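Long-range contacts in VgrG protein (PDB 4DTH), which probably cross-links monomeric actin covalently as the effector domain of a bacterial toxin, working with bound ATP and magnesium: residues P14-H19 with S93-M98; F20-I25 with E97-A102; G26-L31 with Q174-V179; D55-L60 with V104-Q109. All coordinates share one frame; numbering follows the deposited sequence.

Three of these four contacts illustrate how a nucleotide site is assembled from chain segments far apart in sequence. Contacts 1, 2 and 3 all touch the ATP: contact 1 at the adenine, the ribose and the alpha-phosphate, contact 2 at the adenine edge, and contact 3 at the ribose, the adenine edge and the two magnesium ions. The centres of contacts 1 and 2 lie about 9 Å apart, and Cys96 O meets Ile25 N between them at 2.9 Å. Contacts 1 and 3 are joined where Ser93 OG meets Ile27 N at 2.8 Å. Contact 4 adjoins contact 1: Arg107 NE reaches Tyr94 O at 2.8 Å, while the Arg107 side chain stays about 7 Å from the nucleotide.

Contact 1 of 4, residues P14-H19 with S93-M98; sequences PDFPTH and SYPCEM. With ATP (adenosine-5'-triphosphate), chain B.
Phe16 and Tyr94 bring the two backbones closest, with 5.7 Å between their CA atoms. Segment 14-19 is an irregular run that draws close to the end of strand 85-97 without any backbone-to-backbone hydrogen bond between the two segments. The single hydrogen bond across the contact starts from a side chain: Tyr94 OH donates to Pro14 O at 2.8 Å, tilted 24° from the carbonyl plane. Beside it, the edge of the Phe16 ring is turned toward the face of Tyr94 in an offset edge-to-face pair, the planes at 77° and the centroids 5.7 Å apart. Phe16 CG stands anti to its own carbonyl carbon (chi1 -69°), which places the ring between Pro95, Tyr94 and ATP. Phe16 CD1 packs on Pro95 CD at 3.5 Å, while the rings of Pro17 and Pro95 approach one another through their outer carbons. ATP continues this packing. Its C8 lies over one face of the Phe16 ring, and Pro95 CG touches ATP C5 at 3.5 Å. The ribose is held by a short bond from ATP O2' to Ser93 O, 2.6 Å long; Ser93 OG itself bonds to Ile27 N. Binding here thus combines apolar surface for the purine with a backbone carbonyl that reads the 2'-hydroxyl, consistent with a site suited to a ribonucleotide.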
# COMPACT_ATOMS: atom_id res chain seq x y z
N PRO A 14 6.77 -16.38 1.12
CA PRO A 14 5.33 -16.67 1.09
C PRO A 14 4.52 -15.45 0.69
O PRO A 14 4.93 -14.31 0.95
CB PRO A 14 5.02 -17.09 2.52
CG PRO A 14 6.32 -17.46 3.13
CD PRO A 14 7.32 -16.56 2.48
N ASP A 15 3.40 -15.69 0.01
CA ASP A 15 2.50 -14.62 -0.39
C ASP A 15 1.73 -14.20 0.84
O ASP A 15 1.56 -14.98 1.78
CB ASP A 15 1.51 -15.11 -1.46
CG ASP A 15 2.14 -15.26 -2.82
OD1 ASP A 15 2.58 -14.22 -3.39
OD2 ASP A 15 2.18 -16.41 -3.33
N PHE A 16 1.22 -12.97 0.79
CA PHE A 16 0.40 -12.46 1.87
C PHE A 16 -0.83 -13.33 2.04
O PHE A 16 -1.49 -13.65 1.04
CB PHE A 16 -0.10 -11.05 1.54
CG PHE A 16 0.93 -9.94 1.52
CD1 PHE A 16 1.88 -9.84 2.53
CD2 PHE A 16 0.91 -8.97 0.53
CE1 PHE A 16 2.81 -8.79 2.53
CE2 PHE A 16 1.84 -7.93 0.52
CZ PHE A 16 2.79 -7.85 1.52
N PRO A 17 -1.23 -13.61 3.31
CA PRO A 17 -2.56 -14.22 3.51
C PRO A 17 -3.58 -13.21 2.93
O PRO A 17 -3.33 -11.99 2.93
CB PRO A 17 -2.70 -14.31 5.03
CG PRO A 17 -1.67 -13.39 5.59
CD PRO A 17 -0.59 -13.22 4.59
N THR A 18 -4.68 -13.71 2.38
CA THR A 18 -5.69 -12.86 1.74
C THR A 18 -6.94 -12.72 2.61
O THR A 18 -7.66 -11.73 2.47
CB THR A 18 -6.07 -13.42 0.36
OG1 THR A 18 -6.48 -14.79 0.52
CG2 THR A 18 -4.94 -13.32 -0.65
N HIS A 19 -7.21 -13.71 3.48
CA HIS A 19 -8.42 -13.71 4.31
C HIS A 19 -8.21 -13.40 5.78
O HIS A 19 -7.34 -13.99 6.43
CB HIS A 19 -9.20 -15.03 4.16
CG HIS A 19 -10.55 -14.98 4.80
ND1 HIS A 19 -11.65 -14.48 4.13
CD2 HIS A 19 -10.91 -15.26 6.08
CE1 HIS A 19 -12.65 -14.52 4.99
NE2 HIS A 19 -12.25 -14.99 6.18
N SER A 93 5.28 -5.72 6.44
CA SER A 93 4.69 -6.78 7.25
C SER A 93 3.70 -7.66 6.49
O SER A 93 3.09 -7.21 5.51
CB SER A 93 4.01 -6.22 8.49
OG SER A 93 2.77 -5.59 8.19
N TYR A 94 3.56 -8.91 6.94
CA TYR A 94 2.50 -9.81 6.49
C TYR A 94 1.30 -9.29 7.29
O TYR A 94 1.45 -9.04 8.50
CB TYR A 94 2.81 -11.27 6.85
CG TYR A 94 3.78 -11.89 5.86
CD1 TYR A 94 5.16 -11.71 6.00
CD2 TYR A 94 3.32 -12.58 4.75
CE1 TYR A 94 6.05 -12.23 5.08
CE2 TYR A 94 4.21 -13.11 3.81
CZ TYR A 94 5.58 -12.94 3.99
OH TYR A 94 6.47 -13.44 3.07
N PRO A 95 0.15 -8.99 6.66
CA PRO A 95 -0.97 -8.43 7.43
C PRO A 95 -1.44 -9.32 8.57
O PRO A 95 -1.22 -10.54 8.54
CB PRO A 95 -2.07 -8.26 6.37
CG PRO A 95 -1.71 -9.27 5.30
CD PRO A 95 -0.22 -9.18 5.24
N CYS A 96 -2.05 -8.70 9.58
CA CYS A 96 -2.62 -9.40 10.72
C CYS A 96 -3.94 -8.77 11.08
O CYS A 96 -4.29 -7.72 10.53
CB CYS A 96 -1.65 -9.42 11.91
SG CYS A 96 -1.31 -7.78 12.63
N GLU A 97 -4.70 -9.40 11.99
CA GLU A 97 -5.96 -8.82 12.45
C GLU A 97 -5.64 -7.56 13.23
O GLU A 97 -4.69 -7.55 14.02
CB GLU A 97 -6.73 -9.82 13.32
CG GLU A 97 -7.05 -11.12 12.60
CD GLU A 97 -7.55 -12.26 13.47
OE1 GLU A 97 -7.37 -13.43 13.05
OE2 GLU A 97 -8.12 -11.99 14.55
N MET A 98 -6.39 -6.48 12.99
CA MET A 98 -6.19 -5.18 13.65
C MET A 98 -6.24 -5.23 15.16
O MET A 98 -5.52 -4.49 15.81
CB MET A 98 -7.20 -4.16 13.14
CG MET A 98 -6.74 -3.43 11.96
SD MET A 98 -7.70 -1.93 11.68
CE MET A 98 -6.74 -0.76 12.57
PG ATP B . 2.17 0.30 -4.28
O1G ATP B . 1.57 1.33 -3.37
O2G ATP B . 1.21 -0.10 -5.36
O3G ATP B . 3.44 0.77 -4.92
PB ATP B . 3.03 -2.36 -3.55
O1B ATP B . 2.46 -2.96 -4.77
O2B ATP B . 4.53 -2.29 -3.71
O3B ATP B . 2.49 -0.98 -3.36
PA ATP B . 1.41 -3.94 -1.86
O1A ATP B . 0.37 -3.72 -2.89
O2A ATP B . 1.68 -5.45 -1.80
O3A ATP B . 2.66 -3.24 -2.27
O5' ATP B . 0.88 -3.38 -0.46
C5' ATP B . 1.65 -3.75 0.70
C4' ATP B . 1.00 -3.30 1.99
O4' ATP B . -0.36 -3.83 2.07
C3' ATP B . 1.71 -3.82 3.24
O3' ATP B . 1.65 -2.89 4.32
C2' ATP B . 0.92 -5.09 3.54
O2' ATP B . 1.11 -5.58 4.86
C1' ATP B . -0.48 -4.58 3.27
N9 ATP B . -1.52 -5.60 3.10
C8 ATP B . -1.55 -6.62 2.18
N7 ATP B . -2.62 -7.37 2.27
C5 ATP B . -3.34 -6.82 3.32
C6 ATP B . -4.58 -7.14 3.91
N6 ATP B . -5.36 -8.15 3.51
N1 ATP B . -5.01 -6.36 4.93
C2 ATP B . -4.25 -5.33 5.33
N3 ATP B . -3.08 -4.93 4.85
C4 ATP B . -2.66 -5.72 3.84

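Contact 2 of 4, residues F20-I25 with E97-A102; sequences FPKSSI and EMDDKA. With ATP (adenosine-5'-triphosphate), chain B.
Where strand 24-30 pairs with the end of strand 85-97, Ser24 and Glu97 form an antiparallel non-hydrogen-bonded pair, and the chain then leaves the sheet through a type I turn from Glu97 to Asp100 into helix 101-124. Asp100 is the N-cap of that helix, its OD1 bonded to Ala103 N. Next to the pair, Met98 N donates to Ser23 O at 3.1 Å in a nearly straight bond (177°). A water donates to the same carbonyl oxygen and accepts from Asp99 N. Lys22 reaches across to the turn: its NZ forms a salt bridge with Asp99 OD2 at 2.6 Å, using the syn lone pair of that oxygen. The Lys22 chain bends at chi3 (-85°), bringing the amine round to the carboxylate. Met98 and Ile25, both buried, pack CG on CB at 3.7 Å, the two side chains crossing at about a right angle. The Glu97 carboxylate instead lies across the Pro21 ring, with OE1 3.5 Å from Pro21 CG. Toward the nucleotide, Ser24 OG donates to ATP N1 at 2.6 Å. That bond is consistent with an unprotonated N1, as in neutral adenine, and probably helps the pocket to recognise the base.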
# COMPACT_ATOMS: atom_id res chain seq x y z
N PHE A 20 -9.07 -12.53 6.33
CA PHE A 20 -9.11 -12.18 7.75
C PHE A 20 -10.55 -12.19 8.25
O PHE A 20 -11.45 -11.84 7.49
CB PHE A 20 -8.42 -10.83 8.04
CG PHE A 20 -6.93 -10.96 7.84
CD1 PHE A 20 -6.12 -11.47 8.85
CD2 PHE A 20 -6.34 -10.64 6.62
CE1 PHE A 20 -4.74 -11.65 8.65
CE2 PHE A 20 -4.96 -10.81 6.42
CZ PHE A 20 -4.17 -11.31 7.44
N PRO A 21 -10.79 -12.62 9.51
CA PRO A 21 -12.19 -12.64 10.01
C PRO A 21 -12.84 -11.26 10.03
O PRO A 21 -14.03 -11.14 9.71
CB PRO A 21 -12.06 -13.20 11.43
CG PRO A 21 -10.63 -12.97 11.81
CD PRO A 21 -9.85 -13.10 10.55
N LYS A 22 -12.05 -10.21 10.37
CA LYS A 22 -12.54 -8.84 10.47
C LYS A 22 -11.51 -7.92 9.80
O LYS A 22 -10.83 -8.34 8.87
CB LYS A 22 -12.75 -8.45 11.95
CG LYS A 22 -13.82 -9.28 12.68
CD LYS A 22 -13.77 -9.04 14.18
CE LYS A 22 -12.76 -9.92 14.88
NZ LYS A 22 -12.43 -9.41 16.24
N SER A 23 -11.37 -6.68 10.32
CA SER A 23 -10.42 -5.72 9.77
C SER A 23 -8.97 -6.16 9.94
O SER A 23 -8.64 -6.81 10.94
CB SER A 23 -10.63 -4.33 10.33
OG SER A 23 -10.46 -4.31 11.74
N SER A 24 -8.13 -5.84 8.94
CA SER A 24 -6.72 -6.22 8.94
C SER A 24 -5.80 -5.02 8.79
O SER A 24 -6.22 -3.96 8.31
CB SER A 24 -6.46 -7.23 7.83
OG SER A 24 -6.91 -6.69 6.60
N ILE A 25 -4.52 -5.19 9.17
CA ILE A 25 -3.54 -4.13 9.06
C ILE A 25 -2.19 -4.67 8.63
O ILE A 25 -1.77 -5.73 9.09
CB ILE A 25 -3.46 -3.26 10.36
CG1 ILE A 25 -2.57 -2.01 10.18
CG2 ILE A 25 -3.04 -4.09 11.59
CD1 ILE A 25 -2.92 -0.82 11.03
N GLU A 97 -4.70 -9.40 11.99
CA GLU A 97 -5.96 -8.82 12.45
C GLU A 97 -5.64 -7.56 13.23
O GLU A 97 -4.69 -7.55 14.02
CB GLU A 97 -6.73 -9.82 13.32
CG GLU A 97 -7.05 -11.12 12.60
CD GLU A 97 -7.55 -12.26 13.47
OE1 GLU A 97 -7.37 -13.43 13.05
OE2 GLU A 97 -8.12 -11.99 14.55
N MET A 98 -6.39 -6.48 12.99
CA MET A 98 -6.19 -5.18 13.65
C MET A 98 -6.24 -5.23 15.16
O MET A 98 -5.52 -4.49 15.81
CB MET A 98 -7.20 -4.16 13.14
CG MET A 98 -6.74 -3.43 11.96
SD MET A 98 -7.70 -1.93 11.68
CE MET A 98 -6.74 -0.76 12.57
N ASP A 99 -7.08 -6.11 15.72
CA ASP A 99 -7.22 -6.24 17.17
C ASP A 99 -6.36 -7.38 17.76
O ASP A 99 -6.54 -7.75 18.92
CB ASP A 99 -8.71 -6.39 17.54
CG ASP A 99 -9.44 -7.57 16.93
OD1 ASP A 99 -8.78 -8.39 16.24
OD2 ASP A 99 -10.66 -7.68 17.13
N ASP A 100 -5.43 -7.94 16.95
CA ASP A 100 -4.55 -9.01 17.43
C ASP A 100 -3.28 -8.36 17.98
O ASP A 100 -2.30 -8.18 17.26
CB ASP A 100 -4.28 -10.06 16.33
CG ASP A 100 -3.49 -11.28 16.77
OD1 ASP A 100 -2.81 -11.20 17.82
OD2 ASP A 100 -3.48 -12.27 16.02
N LYS A 101 -3.32 -7.99 19.26
CA LYS A 101 -2.22 -7.33 19.96
C LYS A 101 -0.88 -8.05 19.87
O LYS A 101 0.13 -7.41 19.57
CB LYS A 101 -2.58 -7.08 21.43
CG LYS A 101 -3.58 -5.97 21.64
CD LYS A 101 -3.83 -5.81 23.12
CE LYS A 101 -4.99 -4.92 23.43
NZ LYS A 101 -5.60 -5.26 24.73
N ALA A 102 -0.87 -9.38 20.13
CA ALA A 102 0.35 -10.19 20.08
C ALA A 102 0.99 -10.17 18.68
O ALA A 102 2.21 -10.00 18.58
CB ALA A 102 0.06 -11.63 20.49
PG ATP B . 2.17 0.30 -4.28
O1G ATP B . 1.57 1.33 -3.37
O2G ATP B . 1.21 -0.10 -5.36
O3G ATP B . 3.44 0.77 -4.92
PB ATP B . 3.03 -2.36 -3.55
O1B ATP B . 2.46 -2.96 -4.77
O2B ATP B . 4.53 -2.29 -3.71
O3B ATP B . 2.49 -0.98 -3.36
PA ATP B . 1.41 -3.94 -1.86
O1A ATP B . 0.37 -3.72 -2.89
O2A ATP B . 1.68 -5.45 -1.80
O3A ATP B . 2.66 -3.24 -2.27
O5' ATP B . 0.88 -3.38 -0.46
C5' ATP B . 1.65 -3.75 0.70
C4' ATP B . 1.00 -3.30 1.99
O4' ATP B . -0.36 -3.83 2.07
C3' ATP B . 1.71 -3.82 3.24
O3' ATP B . 1.65 -2.89 4.32
C2' ATP B . 0.92 -5.09 3.54
O2' ATP B . 1.11 -5.58 4.86
C1' ATP B . -0.48 -4.58 3.27
N9 ATP B . -1.52 -5.60 3.10
C8 ATP B . -1.55 -6.62 2.18
N7 ATP B . -2.62 -7.37 2.27
C5 ATP B . -3.34 -6.82 3.32
C6 ATP B . -4.58 -7.14 3.91
N6 ATP B . -5.36 -8.15 3.51
N1 ATP B . -5.01 -6.36 4.93
C2 ATP B . -4.25 -5.33 5.33
N3 ATP B . -3.08 -4.93 4.85
C4 ATP B . -2.66 -5.72 3.84
O HOH W 1 -9.58 -6.70 13.70

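Contact 3 of 4, residues G26-L31 with Q174-V179; sequences GIENEL and QATVGV. With MG (magnesium ion), chain D; MG (magnesium ion), chain E; ATP (adenosine-5'-triphosphate), chain B.
Glu28 and Gln174 each give an oxygen to a different magnesium ion. Glu28 OE2 binds one ion at 2.6 Å, and Gln174 OE1 binds the other at 2.5 Å. Both are rather long for magnesium. Glu28 also belongs to this second site, its OE1 lying 2.9 Å from the ion; Glu351 completes the protein ligands there, and Glu90 joins Glu28 at the first. The Gln174 chain bends at chi2 (96°), folding its amide back toward the metal, and the carboxylate and amide planes stand 79° apart. A water bridges the next layer: it donates to Glu28 OE1 at 2.7 Å and also bonds Thr176 OG1 and the ribose O3' of ATP.

Further out, the backbone sets these positions. Strands 24-30 and 173-180 run antiparallel, and the hydrogen-bonded pairs Gly26 with Thr176 and Glu28 with Gln174 each have two N-H to O bonds. Gly26 N reaches Thr176 O at 2.8 Å. Gly26 CA lies only 3.1 Å from ATP O2', which takes the place where a side chain would stand. Ile27 and Ala175 point to the other face of the sheet, where Ile27 packs on Met111 of helix 101-124 and on Leu363 and Pro364. On the nucleotide face, one carboxylate thus serves both magnesium sites and is linked through OE1 and the water to the ribose O3'.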
# COMPACT_ATOMS: atom_id res chain seq x y z
N GLY A 26 -1.55 -3.91 7.75
CA GLY A 26 -0.19 -4.16 7.28
C GLY A 26 0.61 -2.89 7.43
O GLY A 26 0.03 -1.80 7.49
N ILE A 27 1.94 -3.01 7.55
CA ILE A 27 2.80 -1.85 7.71
C ILE A 27 3.98 -1.91 6.74
O ILE A 27 4.41 -2.99 6.35
CB ILE A 27 3.28 -1.61 9.18
CG1 ILE A 27 4.16 -2.79 9.71
CG2 ILE A 27 2.09 -1.30 10.13
CD1 ILE A 27 4.92 -2.53 11.04
N GLU A 28 4.48 -0.73 6.35
CA GLU A 28 5.62 -0.55 5.46
C GLU A 28 6.58 0.33 6.20
O GLU A 28 6.18 1.35 6.77
CB GLU A 28 5.21 0.08 4.13
CG GLU A 28 4.38 -0.83 3.25
CD GLU A 28 3.69 -0.12 2.11
OE1 GLU A 28 2.84 0.77 2.37
OE2 GLU A 28 4.00 -0.44 0.94
N ASN A 29 7.85 -0.08 6.25
CA ASN A 29 8.83 0.60 7.07
C ASN A 29 10.18 0.69 6.36
O ASN A 29 10.94 -0.29 6.33
CB ASN A 29 8.92 -0.23 8.36
CG ASN A 29 9.77 0.30 9.46
OD1 ASN A 29 10.27 -0.47 10.30
ND2 ASN A 29 9.90 1.60 9.54
N GLU A 30 10.47 1.87 5.79
CA GLU A 30 11.73 2.10 5.08
C GLU A 30 12.85 2.37 6.09
O GLU A 30 12.69 3.18 7.00
CB GLU A 30 11.60 3.25 4.08
CG GLU A 30 12.73 3.35 3.07
CD GLU A 30 12.65 4.57 2.17
OE1 GLU A 30 13.37 4.59 1.15
OE2 GLU A 30 11.87 5.50 2.47
N LEU A 31 13.95 1.65 5.96
CA LEU A 31 15.07 1.79 6.90
C LEU A 31 16.05 2.87 6.47
O LEU A 31 16.23 3.11 5.27
CB LEU A 31 15.82 0.45 7.04
CG LEU A 31 15.02 -0.78 7.48
CD1 LEU A 31 15.91 -1.97 7.56
CD2 LEU A 31 14.31 -0.56 8.83
N GLN A 174 4.33 3.72 6.55
CA GLN A 174 2.93 3.71 6.12
C GLN A 174 2.22 2.55 6.78
O GLN A 174 2.86 1.61 7.25
CB GLN A 174 2.77 3.57 4.59
CG GLN A 174 3.04 4.85 3.82
CD GLN A 174 4.45 4.87 3.33
OE1 GLN A 174 4.89 4.00 2.57
NE2 GLN A 174 5.21 5.85 3.79
N ALA A 175 0.88 2.62 6.81
CA ALA A 175 0.04 1.55 7.30
C ALA A 175 -1.06 1.35 6.28
O ALA A 175 -1.53 2.32 5.68
CB ALA A 175 -0.55 1.90 8.66
N THR A 176 -1.47 0.09 6.07
CA THR A 176 -2.55 -0.28 5.17
C THR A 176 -3.60 -1.01 5.98
O THR A 176 -3.28 -1.98 6.67
CB THR A 176 -2.03 -1.05 3.95
OG1 THR A 176 -1.16 -0.18 3.21
CG2 THR A 176 -3.15 -1.54 3.03
N VAL A 177 -4.85 -0.54 5.91
CA VAL A 177 -5.99 -1.11 6.64
C VAL A 177 -6.94 -1.75 5.63
O VAL A 177 -7.28 -1.13 4.63
CB VAL A 177 -6.69 -0.03 7.51
CG1 VAL A 177 -8.04 -0.51 8.06
CG2 VAL A 177 -5.78 0.45 8.64
N GLY A 178 -7.37 -2.97 5.93
CA GLY A 178 -8.35 -3.68 5.12
C GLY A 178 -9.64 -3.85 5.88
O GLY A 178 -9.61 -4.25 7.04
N VAL A 179 -10.78 -3.50 5.27
CA VAL A 179 -12.12 -3.63 5.88
C VAL A 179 -13.08 -4.30 4.91
O VAL A 179 -12.85 -4.25 3.70
CB VAL A 179 -12.70 -2.26 6.37
CG1 VAL A 179 -11.87 -1.67 7.50
CG2 VAL A 179 -12.86 -1.26 5.21
MG MG D . 3.65 2.92 0.67
MG MG E . 5.77 -1.84 -0.28
PG ATP B . 2.17 0.30 -4.28
O1G ATP B . 1.57 1.33 -3.37
O2G ATP B . 1.21 -0.10 -5.36
O3G ATP B . 3.44 0.77 -4.92
PB ATP B . 3.03 -2.36 -3.55
O1B ATP B . 2.46 -2.96 -4.77
O2B ATP B . 4.53 -2.29 -3.71
O3B ATP B . 2.49 -0.98 -3.36
PA ATP B . 1.41 -3.94 -1.86
O1A ATP B . 0.37 -3.72 -2.89
O2A ATP B . 1.68 -5.45 -1.80
O3A ATP B . 2.66 -3.24 -2.27
O5' ATP B . 0.88 -3.38 -0.46
C5' ATP B . 1.65 -3.75 0.70
C4' ATP B . 1.00 -3.30 1.99
O4' ATP B . -0.36 -3.83 2.07
C3' ATP B . 1.71 -3.82 3.24
O3' ATP B . 1.65 -2.89 4.32
C2' ATP B . 0.92 -5.09 3.54
O2' ATP B . 1.11 -5.58 4.86
C1' ATP B . -0.48 -4.58 3.27
N9 ATP B . -1.52 -5.60 3.10
C8 ATP B . -1.55 -6.62 2.18
N7 ATP B . -2.62 -7.37 2.27
C5 ATP B . -3.34 -6.82 3.32
C6 ATP B . -4.58 -7.14 3.91
N6 ATP B . -5.36 -8.15 3.51
N1 ATP B . -5.01 -6.36 4.93
C2 ATP B . -4.25 -5.33 5.33
N3 ATP B . -3.08 -4.93 4.85
C4 ATP B . -2.66 -5.72 3.84
O HOH W 2 1.32 -0.02 4.48

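Contact 4 of 4, residues D55-L60 with V104-Q109; sequences DALFML and VETRKQ
Apolar packing joins Leu57 to Thr106: the leucine turns its branched end against the helix, CD1 meeting Thr106 CG2 at 3.8 Å and CD2 lying 4.0 Å from the same Thr106 CG2. The leucine puts CG anti to its carbonyl carbon (chi1 -56°), carrying both methyls to the helix surface, where Thr106 offers its methyl; Thr106 OG1 bonds back to Ala102 O within the helix. Phe58 adds less here, touching Arg107 O at 4.4 Å by CD2 and packing beyond it against Ala110, Met111 and Leu114.

The polar part centres on Arg107, whose aliphatic CG packs 3.6 Å from Leu57 O and whose NH1 lies 3.7 Å from Leu57 CD2. No hydrogen bond links the two segments. Instead the guanidinium is held from elsewhere: NE donates to Tyr94 O on strand 85-97 and NH1 to Ala103 O one helical turn back. A bend at chi2 (147°) turns the guanidinium past Leu57 CD2 toward Tyr94 O.

The backbone adds a feature of its own, for Leu57 and Phe58 form a classic beta bulge opposite Val49 of strand 45-51. Strand 56-60 and helix 104-109 run at 37° to each other, their axes 8.2 Å apart at closest approach, a helix packed against antiparallel strands, as in alpha+beta proteins.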
# COMPACT_ATOMS: atom_id res chain seq x y z
N ASP A 55 5.48 -18.56 11.80
CA ASP A 55 4.57 -17.50 11.31
C ASP A 55 5.36 -16.39 10.62
O ASP A 55 6.21 -15.76 11.27
CB ASP A 55 3.77 -16.88 12.46
CG ASP A 55 3.10 -17.86 13.41
OD1 ASP A 55 2.29 -18.69 12.94
OD2 ASP A 55 3.37 -17.77 14.63
N ALA A 56 5.08 -16.13 9.34
CA ALA A 56 5.73 -15.07 8.57
C ALA A 56 5.33 -13.69 9.13
O ALA A 56 4.14 -13.41 9.28
CB ALA A 56 5.36 -15.18 7.10
N LEU A 57 6.33 -12.87 9.51
CA LEU A 57 6.09 -11.56 10.13
C LEU A 57 6.24 -10.39 9.17
O LEU A 57 5.38 -9.51 9.13
CB LEU A 57 6.97 -11.38 11.38
CG LEU A 57 6.82 -12.47 12.46
CD1 LEU A 57 7.90 -12.34 13.51
CD2 LEU A 57 5.41 -12.44 13.11
N PHE A 58 7.33 -10.37 8.39
CA PHE A 58 7.56 -9.32 7.41
C PHE A 58 8.52 -9.72 6.31
O PHE A 58 9.34 -10.62 6.49
CB PHE A 58 7.98 -7.99 8.06
CG PHE A 58 9.32 -8.01 8.76
CD1 PHE A 58 10.49 -7.74 8.06
CD2 PHE A 58 9.40 -8.24 10.13
CE1 PHE A 58 11.73 -7.77 8.70
CE2 PHE A 58 10.63 -8.25 10.77
CZ PHE A 58 11.79 -7.99 10.06
N MET A 59 8.43 -9.02 5.19
CA MET A 59 9.31 -9.26 4.05
C MET A 59 10.44 -8.25 4.03
O MET A 59 10.26 -7.10 4.44
CB MET A 59 8.52 -9.12 2.73
CG MET A 59 7.43 -10.15 2.55
SD MET A 59 6.52 -9.73 1.06
CE MET A 59 5.33 -11.01 1.01
N LEU A 60 11.59 -8.65 3.49
CA LEU A 60 12.72 -7.76 3.26
C LEU A 60 12.66 -7.41 1.79
O LEU A 60 12.69 -8.31 0.94
CB LEU A 60 14.05 -8.47 3.59
CG LEU A 60 14.47 -8.42 5.06
CD1 LEU A 60 13.74 -9.45 5.89
CD2 LEU A 60 15.95 -8.65 5.18
N VAL A 104 0.60 -7.82 16.31
CA VAL A 104 1.05 -6.44 16.06
C VAL A 104 2.39 -6.21 16.77
O VAL A 104 3.34 -5.68 16.19
CB VAL A 104 -0.03 -5.41 16.51
CG1 VAL A 104 0.52 -3.98 16.49
CG2 VAL A 104 -1.28 -5.51 15.64
N GLU A 105 2.46 -6.63 18.04
CA GLU A 105 3.65 -6.47 18.86
C GLU A 105 4.82 -7.28 18.36
O GLU A 105 5.94 -6.76 18.32
CB GLU A 105 3.33 -6.77 20.33
CG GLU A 105 4.01 -5.82 21.30
CD GLU A 105 3.99 -4.33 20.99
OE1 GLU A 105 2.91 -3.80 20.63
OE2 GLU A 105 5.06 -3.70 21.11
N THR A 106 4.59 -8.54 17.95
CA THR A 106 5.66 -9.41 17.43
C THR A 106 6.27 -8.80 16.16
O THR A 106 7.50 -8.83 16.02
CB THR A 106 5.18 -10.85 17.24
OG1 THR A 106 4.56 -11.29 18.45
CG2 THR A 106 6.33 -11.80 16.90
N ARG A 107 5.45 -8.21 15.27
CA ARG A 107 5.96 -7.56 14.05
C ARG A 107 6.88 -6.39 14.40
O ARG A 107 7.97 -6.30 13.84
CB ARG A 107 4.81 -7.10 13.14
CG ARG A 107 4.21 -8.23 12.33
CD ARG A 107 2.71 -8.02 12.10
NE ARG A 107 2.18 -9.07 11.22
CZ ARG A 107 1.95 -10.32 11.58
NH1 ARG A 107 2.12 -10.71 12.84
NH2 ARG A 107 1.52 -11.21 10.68
N LYS A 108 6.46 -5.52 15.34
CA LYS A 108 7.26 -4.36 15.78
C LYS A 108 8.58 -4.82 16.37
O LYS A 108 9.63 -4.29 16.01
CB LYS A 108 6.47 -3.54 16.80
CG LYS A 108 5.28 -2.76 16.20
CD LYS A 108 4.27 -2.36 17.28
CE LYS A 108 4.86 -1.41 18.31
NZ LYS A 108 3.85 -1.02 19.34
N GLN A 109 8.52 -5.81 17.28
CA GLN A 109 9.71 -6.35 17.95
C GLN A 109 10.68 -7.00 16.96
O GLN A 109 11.90 -6.79 17.07
CB GLN A 109 9.31 -7.30 19.09
CG GLN A 109 8.74 -6.52 20.28
CD GLN A 109 8.09 -7.41 21.31
OE1 GLN A 109 6.96 -7.88 21.14
NE2 GLN A 109 8.76 -7.59 22.43